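Long-range contacts in fatty acid CoA ligase (Marinactinospora thermotolerans, PDB 6SQ8), which belongs to the ANL superfamily of AMP-binding enzymes and binds adenosine monophosphate in a pocket to which both its large N-terminal region and its C-terminal domain contribute: residues T378-T383 and T393-D398; R316-A321 and D387-L392; V329-R334 and V349-P354; A426-P431 and V490-W495. All blocks are in the same frame, centred on the assembly; numbering follows the deposited sequence.

Contact 1 of 4, residues T378-T383 and T393-D398; sequences TGDVGT and TDRLQD. With AMP (adenosine monophosphate), chain G.
T393 meets V381 within the antiparallel pairing of strands 380-384 and 390-395, an example of how a hairpin can carry part of a nucleotide site. The T393 N donates to V381 O at 2.9 Å, and D394 N reaches the same carbonyl by a longer, weak bond. Two consecutive residues thus face one, a classic beta bulge. V381 has CG1 anti to its backbone N (chi1 156°), which turns this methyl toward T393 OG1, itself weakly bonded to V381 O, and swings CG2 the other way along the sheet. D394 returns the backbone bond, its O taking V381 N at 2.7 Å, while its carboxylate turns off to the amide of S409. R395 follows on the face of D380. Its chain bends at chi2 so that the guanidinium comes back over G379, with D380 OD1 at its edge, near its plane; the salt bridge from NH1 to D380 OD1 is weak, and the position of NH1 is uncertain. Just past the strand, L396 N donates to G379 O at 2.9 Å, and L396 CD1 lies 3.5 Å from V381 CG2, the two side chains crossing at about a right angle. D380 N is held by T378 OG1 in an ST turn, and D380 OD1 accepts from AMP O2' at 2.6 Å. The arrangement is a bulged beta hairpin that presents the TGD sequence, whose aspartate binds the nucleotide ribose here as in other ANL enzymes.

Contact 2 of 4, residues R316-A321 and D387-L392; sequences RELLTA and DGHLHL
A321 comes alongside H391, their CA atoms 4.3 Å apart, where a short 3-10 segment (316-318) and a type I beta turn from L318 to A321 bring the chain to strand 390-395. The case shows how a turn can be fastened to a strand largely through imidazole rings. The A321 methyl sits over the centre of the H391 ring, CB 3.7 Å from the centroid and 14° off the normal, a CH-pi contact. The rim of the same ring is approached by oxygens: H391 NE2 donates to E317 O in a long, weak but straight bond (172°), and T320 OG1 lies near the ring plane, beside CD2. H391 ND1 has a long, weak bond to H389 O; both bonds at once would need a proton on each nitrogen. L318, with CG anti to its carbonyl carbon (chi1 -62°), reaches the second histidine and lays both methyls on one face of it; CD1 stands 3.9 Å from the H389 centroid, displaced toward the rim. H389 NE2 has a weak partner beyond the contact, D312. Past the rings a water joins the two backbones, donating to T320 O at 2.8 Å and accepting from L392 N at 3.1 Å.

Contact 3 of 4, residues V329-R334 and V349-P354; sequences VEVEIR and VWVRSP
The guanidinium of R334 lies flat on the indole of W350, centres 4.3 Å apart and planes 25° from parallel, a cation-pi stack set on one face of a beta hairpin. R334 NH1 hangs over the six-membered half of the indole, near CE3, whereas R334 CD sits over the five-membered ring, nearer its CD1 side, 3.6 Å from the centroid. With CG anti to the carbonyl carbon and the chain extended from there to NE, the arginine passes over the ring at about a right angle to the tryptophan side chain. Its edge is occupied too: NE and NH2 both grip E332 OE1, each at 2.9 Å, in a side-on clasp within the guanidinium plane that should fix its rotation. W375, on a neighbouring strand, adds a further cation-pi contact to R334. Farther along the same face, E330 OE1 meets the edge of the R352 guanidinium, where NH2 donates at 3.1 Å to the syn side of the carboxylate and NE adds a weak bond; the two planes stand 47° apart.

Beneath these charges the strands run antiparallel, with E330–R352 and E332–W350 as hydrogen-bonded pairs. The bond from W350 N to E332 O, 2.9 Å long, is almost straight at 177°. V331, I333, V349 and V351 point to the opposite face, apolar throughout, where V331 and I333 also touch F384 of strand 380-384. V331 and V351 lie side by side, their CG2 atoms 4.1 Å apart, and I333 CD1 reaches V349 CG2 at 3.9 Å.

Contact 4 of 4, residues A426-P431 and V490-W495; sequences AVVGVP and VKVRTW
R493, V428 and V492 supply most of the buried surface where helix 490-494 packs across strand 426-431, the axes 8.2 Å apart at closest and inclined by 58°. The example shows how a long polar side chain can serve a helix-strand interface with its stem. R493 CG lies 3.4 Å from G429 O and 4.0 Å from V428 CB, so methylenes and not the charge do the touching; the helix backbone joins in where R493 O lies 3.9 Å from V430 CG1. The chain then bends at chi3 (-100°), and the guanidinium leaves the strand for D398, with which R493 NH2 forms a salt bridge. G429 O is near the plane of the guanidinium, at its edge, though no hydrogen bond links them.

V428 and V492 point at each other and cross obliquely. V492 CG1, placed anti to its backbone N (chi1 170°), stands 3.7 Å from V428 CG1 and also touches V428 CG2. The other methyl, V492 CG2, reaches along the strand to A426 CB at 4.0 Å. A426 and V428 thus form the helix-facing side of the strand, while V427 between them turns the other way, onto helix 409-418. The strand is an outermost member of a three-stranded sheet in the C-terminal domain, and these two helices pack on its two sides.

With no hydrogen bond across it, the interface rests on valine and alanine methyls and on the arginine stem lying against V428 and the G429 carbonyl. The charge of R493 is spent instead on D398, probably near the hinge between the two domains, as in other ANL enzymes.

How the contacts relate
Contacts 1, 2 and 3 belong to one connected set of strands: contacts 1 and 2 share strand 390-395, and strand 380-384 of contact 1 pairs with strand 347-352 of contact 3. Their apolar sides converge, L390 and L392 of contact 2 touching I333 and V349 of contact 3. Contacts 1, 2 and 4 are largely buried, whereas contact 3 is only partly so and bears ion pairs on its more open face. Contacts 1 and 3 share backbone pairing, but contact 1 adds nucleotide binding and contact 3 stacked and paired charges; contact 2 uses rings and a water, contact 4 mainly methyls. Only contact 1 touches contact 4, through one charged pair; contacts 2 and 3 stand apart from it.

Contact 1 of 4, residues T378-T383 and T393-D398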
loop_
_atom_site.group_PDB
_atom_site.type_symbol
_atom_site.label_atom_id
_atom_site.label_comp_id
_atom_site.label_asym_id
_atom_site.label_seq_id
_atom_site.Cartn_x
_atom_site.Cartn_y
_atom_site.Cartn_z
ATOM N N THR A 378 -5.754 7.608 12.055
ATOM C CA THR A 378 -5.631 6.714 10.915
ATOM C C THR A 378 -6.872 6.792 10.028
ATOM O O THR A 378 -6.756 6.692 8.823
ATOM C CB THR A 378 -5.432 5.258 11.346
ATOM O OG1 THR A 378 -6.565 4.878 12.131
ATOM C CG2 THR A 378 -4.139 5.046 12.109
ATOM N N GLY A 379 -8.046 6.934 10.649
ATOM C CA GLY A 379 -9.323 6.833 9.931
ATOM C C GLY A 379 -9.968 5.460 10.076
ATOM O O GLY A 379 -11.042 5.220 9.543
ATOM N N ASP A 380 -9.277 4.554 10.791
ATOM C CA ASP A 380 -9.742 3.228 11.066
ATOM C C ASP A 380 -10.279 3.181 12.491
ATOM O O ASP A 380 -9.905 3.996 13.344
ATOM C CB ASP A 380 -8.631 2.198 10.917
ATOM C CG ASP A 380 -8.187 2.031 9.485
ATOM O OD1 ASP A 380 -9.101 1.931 8.602
ATOM O OD2 ASP A 380 -6.924 2.025 9.245
ATOM N N VAL A 381 -11.137 2.183 12.702
ATOM C CA VAL A 381 -11.766 1.885 13.955
ATOM C C VAL A 381 -11.438 0.425 14.298
ATOM O O VAL A 381 -11.401 -0.436 13.425
ATOM C CB VAL A 381 -13.277 2.152 13.825
ATOM C CG1 VAL A 381 -14.103 1.375 14.820
ATOM C CG2 VAL A 381 -13.578 3.629 13.937
ATOM N N GLY A 382 -11.176 0.152 15.578
ATOM C CA GLY A 382 -10.774 -1.192 15.979
ATOM C C GLY A 382 -10.555 -1.339 17.475
ATOM O O GLY A 382 -10.994 -0.512 18.267
ATOM N N THR A 383 -9.891 -2.434 17.848
ATOM C CA THR A 383 -9.668 -2.766 19.225
ATOM C C THR A 383 -8.543 -3.803 19.353
ATOM O O THR A 383 -8.241 -4.533 18.402
ATOM C CB THR A 383 -10.956 -3.304 19.860
ATOM O OG1 THR A 383 -10.750 -3.346 21.270
ATOM C CG2 THR A 383 -11.332 -4.689 19.383
ATOM N N THR A 393 -12.240 -3.164 12.903
ATOM C CA THR A 393 -13.635 -3.450 12.671
ATOM C C THR A 393 -14.196 -2.646 11.495
ATOM O O THR A 393 -15.219 -3.052 10.937
ATOM C CB THR A 393 -14.460 -3.191 13.934
ATOM O OG1 THR A 393 -14.445 -1.785 14.211
ATOM C CG2 THR A 393 -13.970 -4.023 15.100
ATOM N N ASP A 394 -13.555 -1.533 11.127
ATOM C CA ASP A 394 -14.075 -0.699 10.042
ATOM C C ASP A 394 -13.185 0.521 9.760
ATOM O O ASP A 394 -12.522 1.058 10.620
ATOM C CB ASP A 394 -15.470 -0.149 10.368
ATOM C CG ASP A 394 -16.583 -0.629 9.449
ATOM O OD1 ASP A 394 -16.291 -0.926 8.274
ATOM O OD2 ASP A 394 -17.731 -0.690 9.918
ATOM N N ARG A 395 -13.243 0.970 8.514
ATOM C CA ARG A 395 -13.002 2.364 8.134
ATOM C C ARG A 395 -14.111 3.209 8.790
ATOM O O ARG A 395 -15.260 2.809 8.810
ATOM C CB ARG A 395 -13.028 2.388 6.599
ATOM C CG ARG A 395 -12.127 3.385 5.892
ATOM C CD ARG A 395 -10.739 3.611 6.459
ATOM N NE ARG A 395 -10.277 4.920 6.010
ATOM C CZ ARG A 395 -9.034 5.377 6.142
ATOM N NH1 ARG A 395 -8.149 4.679 6.826
ATOM N NH2 ARG A 395 -8.680 6.526 5.591
ATOM N N LEU A 396 -13.758 4.370 9.328
ATOM C CA LEU A 396 -14.695 5.233 10.081
ATOM C C LEU A 396 -15.910 5.633 9.217
ATOM O O LEU A 396 -17.022 5.712 9.705
ATOM C CB LEU A 396 -13.906 6.463 10.543
ATOM C CG LEU A 396 -14.567 7.372 11.581
ATOM C CD1 LEU A 396 -15.132 6.583 12.746
ATOM C CD2 LEU A 396 -13.574 8.405 12.114
ATOM N N GLN A 397 -15.688 5.880 7.925
ATOM C CA GLN A 397 -16.749 6.249 6.985
ATOM C C GLN A 397 -17.699 5.064 6.674
ATOM O O GLN A 397 -18.760 5.275 6.100
ATOM C CB GLN A 397 -16.122 6.813 5.702
ATOM N N ASP A 398 -17.334 3.826 7.045
ATOM C CA ASP A 398 -18.068 2.618 6.636
ATOM C C ASP A 398 -18.946 2.054 7.762
ATOM O O ASP A 398 -19.718 1.124 7.519
ATOM C CB ASP A 398 -17.098 1.525 6.190
ATOM C CG ASP A 398 -16.413 1.842 4.873
ATOM O OD1 ASP A 398 -16.872 2.806 4.157
ATOM O OD2 ASP A 398 -15.457 1.106 4.553
HETATM P P AMP G . -5.078 4.664 2.309
HETATM O O1P AMP G . -3.604 4.808 2.554
HETATM O O2P AMP G . -5.945 5.747 2.967
HETATM O O3P AMP G . -5.355 4.442 0.838
HETATM O "O5'" AMP G . -5.430 3.237 3.036
HETATM C "C5'" AMP G . -5.505 2.991 4.455
HETATM C "C4'" AMP G . -6.657 2.062 4.828
HETATM O "O4'" AMP G . -6.598 0.807 4.165
HETATM C "C3'" AMP G . -6.631 1.700 6.286
HETATM O "O3'" AMP G . -7.427 2.662 6.917
HETATM C "C2'" AMP G . -7.186 0.283 6.413
HETATM O "O2'" AMP G . -8.590 0.143 6.731
HETATM C "C1'" AMP G . -6.921 -0.293 5.032
HETATM N N9 AMP G . -5.808 -1.273 5.133
HETATM C C8 AMP G . -4.531 -1.134 4.705
HETATM N N7 AMP G . -3.811 -2.254 4.984
HETATM C C5 AMP G . -4.641 -3.120 5.608
HETATM C C6 AMP G . -4.538 -4.483 6.185
HETATM N N6 AMP G . -3.393 -5.172 6.141
HETATM N N1 AMP G . -5.646 -5.010 6.740
HETATM C C2 AMP G . -6.821 -4.322 6.784
HETATM N N3 AMP G . -6.998 -3.076 6.291
HETATM C C4 AMP G . -5.958 -2.455 5.701
#

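Contact 2 of 4, residues R316-A321 and D387-L392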
loop_
_atom_site.group_PDB
_atom_site.type_symbol
_atom_site.label_atom_id
_atom_site.label_comp_id
_atom_site.label_asym_id
_atom_site.label_seq_id
_atom_site.Cartn_x
_atom_site.Cartn_y
_atom_site.Cartn_z
ATOM N N ARG A 316 -6.544 -19.299 14.607
ATOM C CA ARG A 316 -7.787 -18.863 13.909
ATOM C C ARG A 316 -8.204 -17.480 14.438
ATOM O O ARG A 316 -8.616 -16.620 13.650
ATOM C CB ARG A 316 -8.925 -19.893 14.048
ATOM N N GLU A 317 -8.066 -17.280 15.763
ATOM C CA GLU A 317 -8.546 -16.085 16.474
ATOM C C GLU A 317 -7.903 -14.804 15.915
ATOM O O GLU A 317 -8.492 -13.724 15.999
ATOM C CB GLU A 317 -8.234 -16.119 17.967
ATOM C CG GLU A 317 -8.294 -17.500 18.599
ATOM C CD GLU A 317 -6.930 -18.147 18.817
ATOM O OE1 GLU A 317 -6.058 -17.511 19.476
ATOM O OE2 GLU A 317 -6.721 -19.290 18.333
ATOM N N LEU A 318 -6.692 -14.912 15.355
ATOM C CA LEU A 318 -5.933 -13.757 14.892
ATOM C C LEU A 318 -6.123 -13.500 13.393
ATOM O O LEU A 318 -5.536 -12.550 12.851
ATOM C CB LEU A 318 -4.454 -14.003 15.198
ATOM C CG LEU A 318 -4.110 -14.146 16.672
ATOM C CD1 LEU A 318 -2.609 -14.280 16.833
ATOM C CD2 LEU A 318 -4.638 -12.965 17.467
ATOM N N LEU A 319 -6.916 -14.317 12.703
ATOM C CA LEU A 319 -7.110 -14.120 11.269
ATOM C C LEU A 319 -7.944 -12.867 10.992
ATOM O O LEU A 319 -8.034 -12.458 9.880
ATOM C CB LEU A 319 -7.767 -15.369 10.679
ATOM C CG LEU A 319 -6.884 -16.611 10.642
ATOM C CD1 LEU A 319 -7.687 -17.804 10.166
ATOM C CD2 LEU A 319 -5.676 -16.395 9.758
ATOM N N THR A 320 -8.533 -12.264 12.022
ATOM C CA THR A 320 -9.246 -11.006 11.870
ATOM C C THR A 320 -8.381 -9.826 12.327
ATOM O O THR A 320 -8.886 -8.705 12.428
ATOM C CB THR A 320 -10.554 -11.018 12.665
ATOM O OG1 THR A 320 -10.295 -11.348 14.038
ATOM C CG2 THR A 320 -11.548 -11.985 12.060
ATOM N N ALA A 321 -7.089 -10.080 12.587
ATOM C CA ALA A 321 -6.187 -9.091 13.147
ATOM C C ALA A 321 -5.176 -8.610 12.102
ATOM O O ALA A 321 -4.915 -9.272 11.101
ATOM C CB ALA A 321 -5.463 -9.671 14.325
ATOM N N ASP A 387 -4.049 -10.470 23.949
ATOM C CA ASP A 387 -2.612 -10.689 23.686
ATOM C C ASP A 387 -1.966 -9.489 22.977
ATOM O O ASP A 387 -0.819 -9.571 22.575
ATOM C CB ASP A 387 -2.386 -11.957 22.860
ATOM C CG ASP A 387 -2.660 -13.260 23.608
ATOM O OD1 ASP A 387 -2.836 -13.210 24.862
ATOM O OD2 ASP A 387 -2.722 -14.326 22.923
ATOM N N GLY A 388 -2.705 -8.391 22.803
ATOM C CA GLY A 388 -2.169 -7.126 22.265
ATOM C C GLY A 388 -2.096 -7.057 20.749
ATOM O O GLY A 388 -1.322 -6.274 20.215
ATOM N N HIS A 389 -2.898 -7.866 20.042
ATOM C CA HIS A 389 -3.039 -7.774 18.593
ATOM C C HIS A 389 -4.167 -6.799 18.276
ATOM O O HIS A 389 -5.213 -6.835 18.917
ATOM C CB HIS A 389 -3.320 -9.141 17.977
ATOM C CG HIS A 389 -2.187 -10.100 18.099
ATOM N ND1 HIS A 389 -2.062 -10.939 19.182
ATOM C CD2 HIS A 389 -1.158 -10.389 17.269
ATOM C CE1 HIS A 389 -0.992 -11.696 19.025
ATOM N NE2 HIS A 389 -0.420 -11.373 17.862
ATOM N N LEU A 390 -3.949 -5.937 17.280
ATOM C CA LEU A 390 -4.941 -4.980 16.884
ATOM C C LEU A 390 -5.890 -5.657 15.891
ATOM O O LEU A 390 -5.447 -6.389 14.987
ATOM C CB LEU A 390 -4.245 -3.770 16.260
ATOM C CG LEU A 390 -5.176 -2.688 15.707
ATOM C CD1 LEU A 390 -6.029 -2.085 16.808
ATOM C CD2 LEU A 390 -4.384 -1.607 15.007
ATOM N N HIS A 391 -7.196 -5.417 16.087
ATOM C CA HIS A 391 -8.240 -5.886 15.197
ATOM C C HIS A 391 -9.005 -4.672 14.648
ATOM O O HIS A 391 -9.547 -3.876 15.415
ATOM C CB HIS A 391 -9.207 -6.798 15.950
ATOM C CG HIS A 391 -8.692 -8.164 16.255
ATOM N ND1 HIS A 391 -7.844 -8.423 17.321
ATOM C CD2 HIS A 391 -8.970 -9.362 15.698
ATOM C CE1 HIS A 391 -7.608 -9.722 17.387
ATOM N NE2 HIS A 391 -8.282 -10.318 16.395
ATOM N N LEU A 392 -9.086 -4.553 13.321
ATOM C CA LEU A 392 -9.820 -3.473 12.710
ATOM C C LEU A 392 -11.250 -3.936 12.425
ATOM O O LEU A 392 -11.430 -4.919 11.725
ATOM C CB LEU A 392 -9.147 -3.065 11.400
ATOM C CG LEU A 392 -7.708 -2.550 11.537
ATOM C CD1 LEU A 392 -7.154 -2.117 10.185
ATOM C CD2 LEU A 392 -7.588 -1.415 12.551
HETATM O O HOH W 1 -8.113 -6.452 11.045
#

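Contact 3 of 4, residues V329-R334 and V349-P354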
loop_
_atom_site.group_PDB
_atom_site.type_symbol
_atom_site.label_atom_id
_atom_site.label_comp_id
_atom_site.label_asym_id
_atom_site.label_seq_id
_atom_site.Cartn_x
_atom_site.Cartn_y
_atom_site.Cartn_z
ATOM N N VAL A 329 6.043 2.023 17.289
ATOM C CA VAL A 329 4.702 2.418 16.889
ATOM C C VAL A 329 3.782 2.347 18.109
ATOM O O VAL A 329 3.472 1.275 18.605
ATOM C CB VAL A 329 4.156 1.570 15.726
ATOM C CG1 VAL A 329 2.804 2.085 15.248
ATOM C CG2 VAL A 329 5.129 1.537 14.566
ATOM N N GLU A 330 3.378 3.531 18.576
ATOM C CA GLU A 330 2.432 3.689 19.646
ATOM C C GLU A 330 1.030 3.744 19.039
ATOM O O GLU A 330 0.811 4.452 18.082
ATOM C CB GLU A 330 2.741 4.962 20.429
ATOM C CG GLU A 330 4.175 5.033 20.953
ATOM C CD GLU A 330 4.597 6.371 21.550
ATOM O OE1 GLU A 330 4.018 6.765 22.611
ATOM O OE2 GLU A 330 5.467 7.038 20.929
ATOM N N VAL A 331 0.095 2.971 19.596
ATOM C CA VAL A 331 -1.284 2.953 19.147
ATOM C C VAL A 331 -2.191 3.174 20.360
ATOM O O VAL A 331 -2.003 2.561 21.396
ATOM C CB VAL A 331 -1.640 1.639 18.438
ATOM C CG1 VAL A 331 -3.076 1.663 17.944
ATOM C CG2 VAL A 331 -0.691 1.340 17.293
ATOM N N GLU A 332 -3.178 4.054 20.199
ATOM C CA GLU A 332 -4.239 4.218 21.169
ATOM C C GLU A 332 -5.584 4.005 20.477
ATOM O O GLU A 332 -5.704 4.241 19.277
ATOM C CB GLU A 332 -4.208 5.610 21.799
ATOM C CG GLU A 332 -3.245 5.730 22.967
ATOM C CD GLU A 332 -3.172 7.115 23.583
ATOM O OE1 GLU A 332 -3.888 8.047 23.116
ATOM O OE2 GLU A 332 -2.386 7.251 24.529
ATOM N N ILE A 333 -6.566 3.533 21.252
ATOM C CA ILE A 333 -7.950 3.469 20.849
ATOM C C ILE A 333 -8.695 4.575 21.602
ATOM O O ILE A 333 -8.580 4.652 22.801
ATOM C CB ILE A 333 -8.537 2.068 21.129
ATOM C CG1 ILE A 333 -7.638 0.952 20.579
ATOM C CG2 ILE A 333 -9.960 1.973 20.580
ATOM C CD1 ILE A 333 -7.554 0.925 19.056
ATOM N N ARG A 334 -9.445 5.418 20.886
ATOM C CA ARG A 334 -10.020 6.626 21.446
ATOM C C ARG A 334 -11.485 6.797 21.032
ATOM O O ARG A 334 -11.889 6.377 19.956
ATOM C CB ARG A 334 -9.265 7.857 20.938
ATOM C CG ARG A 334 -7.811 7.939 21.363
ATOM C CD ARG A 334 -7.216 9.271 20.952
ATOM N NE ARG A 334 -5.825 9.385 21.374
ATOM C CZ ARG A 334 -5.022 10.372 21.006
ATOM N NH1 ARG A 334 -5.474 11.328 20.207
ATOM N NH2 ARG A 334 -3.774 10.382 21.435
ATOM N N VAL A 349 -8.486 4.364 15.871
ATOM C CA VAL A 349 -7.090 3.996 15.977
ATOM C C VAL A 349 -6.250 5.252 15.722
ATOM O O VAL A 349 -6.364 5.886 14.670
ATOM C CB VAL A 349 -6.761 2.863 14.989
ATOM C CG1 VAL A 349 -5.287 2.499 15.001
ATOM C CG2 VAL A 349 -7.632 1.630 15.241
ATOM N N TRP A 350 -5.455 5.634 16.725
ATOM C CA TRP A 350 -4.510 6.739 16.633
ATOM C C TRP A 350 -3.099 6.188 16.797
ATOM O O TRP A 350 -2.876 5.256 17.575
ATOM C CB TRP A 350 -4.778 7.813 17.689
ATOM C CG TRP A 350 -6.028 8.598 17.472
ATOM C CD1 TRP A 350 -7.298 8.145 17.640
ATOM C CD2 TRP A 350 -6.144 9.976 17.085
ATOM N NE1 TRP A 350 -8.195 9.146 17.381
ATOM C CE2 TRP A 350 -7.519 10.279 17.031
ATOM C CE3 TRP A 350 -5.230 10.987 16.780
ATOM C CZ2 TRP A 350 -8.004 11.534 16.678
ATOM C CZ3 TRP A 350 -5.704 12.240 16.445
ATOM C CH2 TRP A 350 -7.073 12.508 16.404
ATOM N N VAL A 351 -2.162 6.812 16.082
ATOM C CA VAL A 351 -0.832 6.301 15.924
ATOM C C VAL A 351 0.170 7.443 16.146
ATOM O O VAL A 351 -0.059 8.558 15.715
ATOM C CB VAL A 351 -0.706 5.650 14.532
ATOM C CG1 VAL A 351 0.726 5.598 14.029
ATOM C CG2 VAL A 351 -1.332 4.269 14.510
ATOM N N ARG A 352 1.261 7.144 16.860
ATOM C CA ARG A 352 2.431 8.006 17.008
ATOM C C ARG A 352 3.657 7.141 16.710
ATOM O O ARG A 352 3.844 6.103 17.331
ATOM C CB ARG A 352 2.454 8.637 18.409
ATOM C CG ARG A 352 3.710 9.444 18.748
ATOM C CD ARG A 352 3.585 10.391 19.941
ATOM N NE ARG A 352 3.438 9.735 21.245
ATOM C CZ ARG A 352 3.385 10.350 22.438
ATOM N NH1 ARG A 352 3.303 11.672 22.520
ATOM N NH2 ARG A 352 3.422 9.628 23.549
ATOM N N SER A 353 4.468 7.563 15.737
ATOM C CA SER A 353 5.652 6.799 15.333
ATOM C C SER A 353 6.612 7.679 14.540
ATOM O O SER A 353 6.200 8.673 13.946
ATOM C CB SER A 353 5.274 5.573 14.531
ATOM O OG SER A 353 5.291 5.846 13.134
ATOM N N PRO A 354 7.904 7.291 14.462
ATOM C CA PRO A 354 8.865 7.960 13.591
ATOM C C PRO A 354 8.587 7.836 12.088
ATOM O O PRO A 354 9.322 8.414 11.307
ATOM C CB PRO A 354 10.197 7.241 13.877
ATOM C CG PRO A 354 9.793 5.891 14.389
ATOM C CD PRO A 354 8.520 6.167 15.180
#

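Contact 4 of 4, residues A426-P431 and V490-W495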
loop_
_atom_site.group_PDB
_atom_site.type_symbol
_atom_site.label_atom_id
_atom_site.label_comp_id
_atom_site.label_asym_id
_atom_site.label_seq_id
_atom_site.Cartn_x
_atom_site.Cartn_y
_atom_site.Cartn_z
ATOM N N ALA A 426 -19.153 -7.184 0.475
ATOM C CA ALA A 426 -19.107 -5.768 0.833
ATOM C C ALA A 426 -20.440 -5.391 1.473
ATOM O O ALA A 426 -21.448 -5.508 0.839
ATOM C CB ALA A 426 -18.796 -4.928 -0.381
ATOM N N VAL A 427 -20.405 -4.988 2.743
ATOM C CA VAL A 427 -21.592 -4.607 3.502
ATOM C C VAL A 427 -21.574 -3.089 3.713
ATOM O O VAL A 427 -20.581 -2.522 4.154
ATOM C CB VAL A 427 -21.607 -5.359 4.841
ATOM C CG1 VAL A 427 -22.706 -4.891 5.765
ATOM C CG2 VAL A 427 -21.680 -6.862 4.647
ATOM N N VAL A 428 -22.700 -2.454 3.400
ATOM C CA VAL A 428 -22.868 -1.012 3.435
ATOM C C VAL A 428 -24.216 -0.701 4.087
ATOM O O VAL A 428 -25.098 -1.562 4.133
ATOM C CB VAL A 428 -22.822 -0.419 2.025
ATOM C CG1 VAL A 428 -21.492 -0.677 1.347
ATOM C CG2 VAL A 428 -23.954 -0.954 1.167
ATOM N N GLY A 429 -24.357 0.532 4.577
ATOM C CA GLY A 429 -25.636 1.085 5.023
ATOM C C GLY A 429 -26.210 2.079 4.016
ATOM O O GLY A 429 -25.472 2.808 3.341
ATOM N N VAL A 430 -27.538 2.091 3.879
ATOM C CA VAL A 430 -28.249 3.170 3.192
ATOM C C VAL A 430 -29.322 3.682 4.148
ATOM O O VAL A 430 -29.777 2.936 5.007
ATOM C CB VAL A 430 -28.839 2.723 1.840
ATOM C CG1 VAL A 430 -27.787 2.063 0.960
ATOM C CG2 VAL A 430 -30.035 1.805 2.014
ATOM N N PRO A 431 -29.753 4.956 4.048
ATOM C CA PRO A 431 -30.584 5.545 5.102
ATOM C C PRO A 431 -31.990 4.926 5.057
ATOM O O PRO A 431 -32.448 4.558 3.967
ATOM C CB PRO A 431 -30.589 7.052 4.781
ATOM C CG PRO A 431 -29.593 7.238 3.625
ATOM C CD PRO A 431 -29.489 5.890 2.937
ATOM N N VAL A 490 -18.262 3.174 -1.823
ATOM C CA VAL A 490 -19.207 4.227 -2.232
ATOM C C VAL A 490 -19.968 3.711 -3.461
ATOM O O VAL A 490 -21.166 3.976 -3.589
ATOM C CB VAL A 490 -18.584 5.624 -2.465
ATOM C CG1 VAL A 490 -17.456 5.920 -1.482
ATOM C CG2 VAL A 490 -18.132 5.855 -3.910
ATOM N N LYS A 491 -19.283 2.959 -4.335
ATOM C CA LYS A 491 -19.933 2.370 -5.502
ATOM C C LYS A 491 -21.003 1.372 -5.034
ATOM O O LYS A 491 -22.147 1.434 -5.475
ATOM C CB LYS A 491 -18.908 1.723 -6.440
ATOM C CG LYS A 491 -19.449 1.329 -7.811
ATOM C CD LYS A 491 -18.366 1.224 -8.868
ATOM C CE LYS A 491 -18.921 0.918 -10.244
ATOM N N VAL A 492 -20.633 0.472 -4.117
ATOM C CA VAL A 492 -21.547 -0.558 -3.613
ATOM C C VAL A 492 -22.777 0.130 -3.007
ATOM O O VAL A 492 -23.893 -0.312 -3.214
ATOM C CB VAL A 492 -20.846 -1.505 -2.615
ATOM C CG1 VAL A 492 -21.830 -2.413 -1.902
ATOM C CG2 VAL A 492 -19.789 -2.347 -3.298
ATOM N N ARG A 493 -22.553 1.228 -2.296
ATOM C CA ARG A 493 -23.628 1.983 -1.653
ATOM C C ARG A 493 -24.649 2.452 -2.702
ATOM O O ARG A 493 -25.846 2.454 -2.428
ATOM C CB ARG A 493 -23.054 3.172 -0.869
ATOM C CG ARG A 493 -23.466 3.214 0.592
ATOM C CD ARG A 493 -22.668 4.223 1.399
ATOM N NE ARG A 493 -21.589 3.642 2.193
ATOM C CZ ARG A 493 -20.299 3.970 2.095
ATOM N NH1 ARG A 493 -19.900 4.808 1.151
ATOM N NH2 ARG A 493 -19.409 3.440 2.921
ATOM N N THR A 494 -24.186 2.824 -3.903
ATOM C CA THR A 494 -25.078 3.357 -4.962
ATOM C C THR A 494 -25.998 2.258 -5.518
ATOM O O THR A 494 -27.085 2.552 -6.025
ATOM C CB THR A 494 -24.325 4.000 -6.140
ATOM O OG1 THR A 494 -23.787 2.976 -6.973
ATOM C CG2 THR A 494 -23.219 4.944 -5.724
ATOM N N TRP A 495 -25.544 1.004 -5.454
ATOM C CA TRP A 495 -26.303 -0.137 -5.946
ATOM C C TRP A 495 -27.604 -0.328 -5.160
ATOM O O TRP A 495 -28.501 -0.999 -5.655
ATOM C CB TRP A 495 -25.476 -1.423 -5.876
ATOM C CG TRP A 495 -24.281 -1.463 -6.770
ATOM C CD1 TRP A 495 -23.990 -0.623 -7.803
ATOM C CD2 TRP A 495 -23.222 -2.435 -6.738
ATOM N NE1 TRP A 495 -22.812 -0.988 -8.397
ATOM C CE2 TRP A 495 -22.329 -2.111 -7.781
ATOM C CE3 TRP A 495 -22.941 -3.547 -5.940
ATOM C CZ2 TRP A 495 -21.166 -2.846 -8.025
ATOM C CZ3 TRP A 495 -21.795 -4.275 -6.186
ATOM C CH2 TRP A 495 -20.921 -3.926 -7.213
#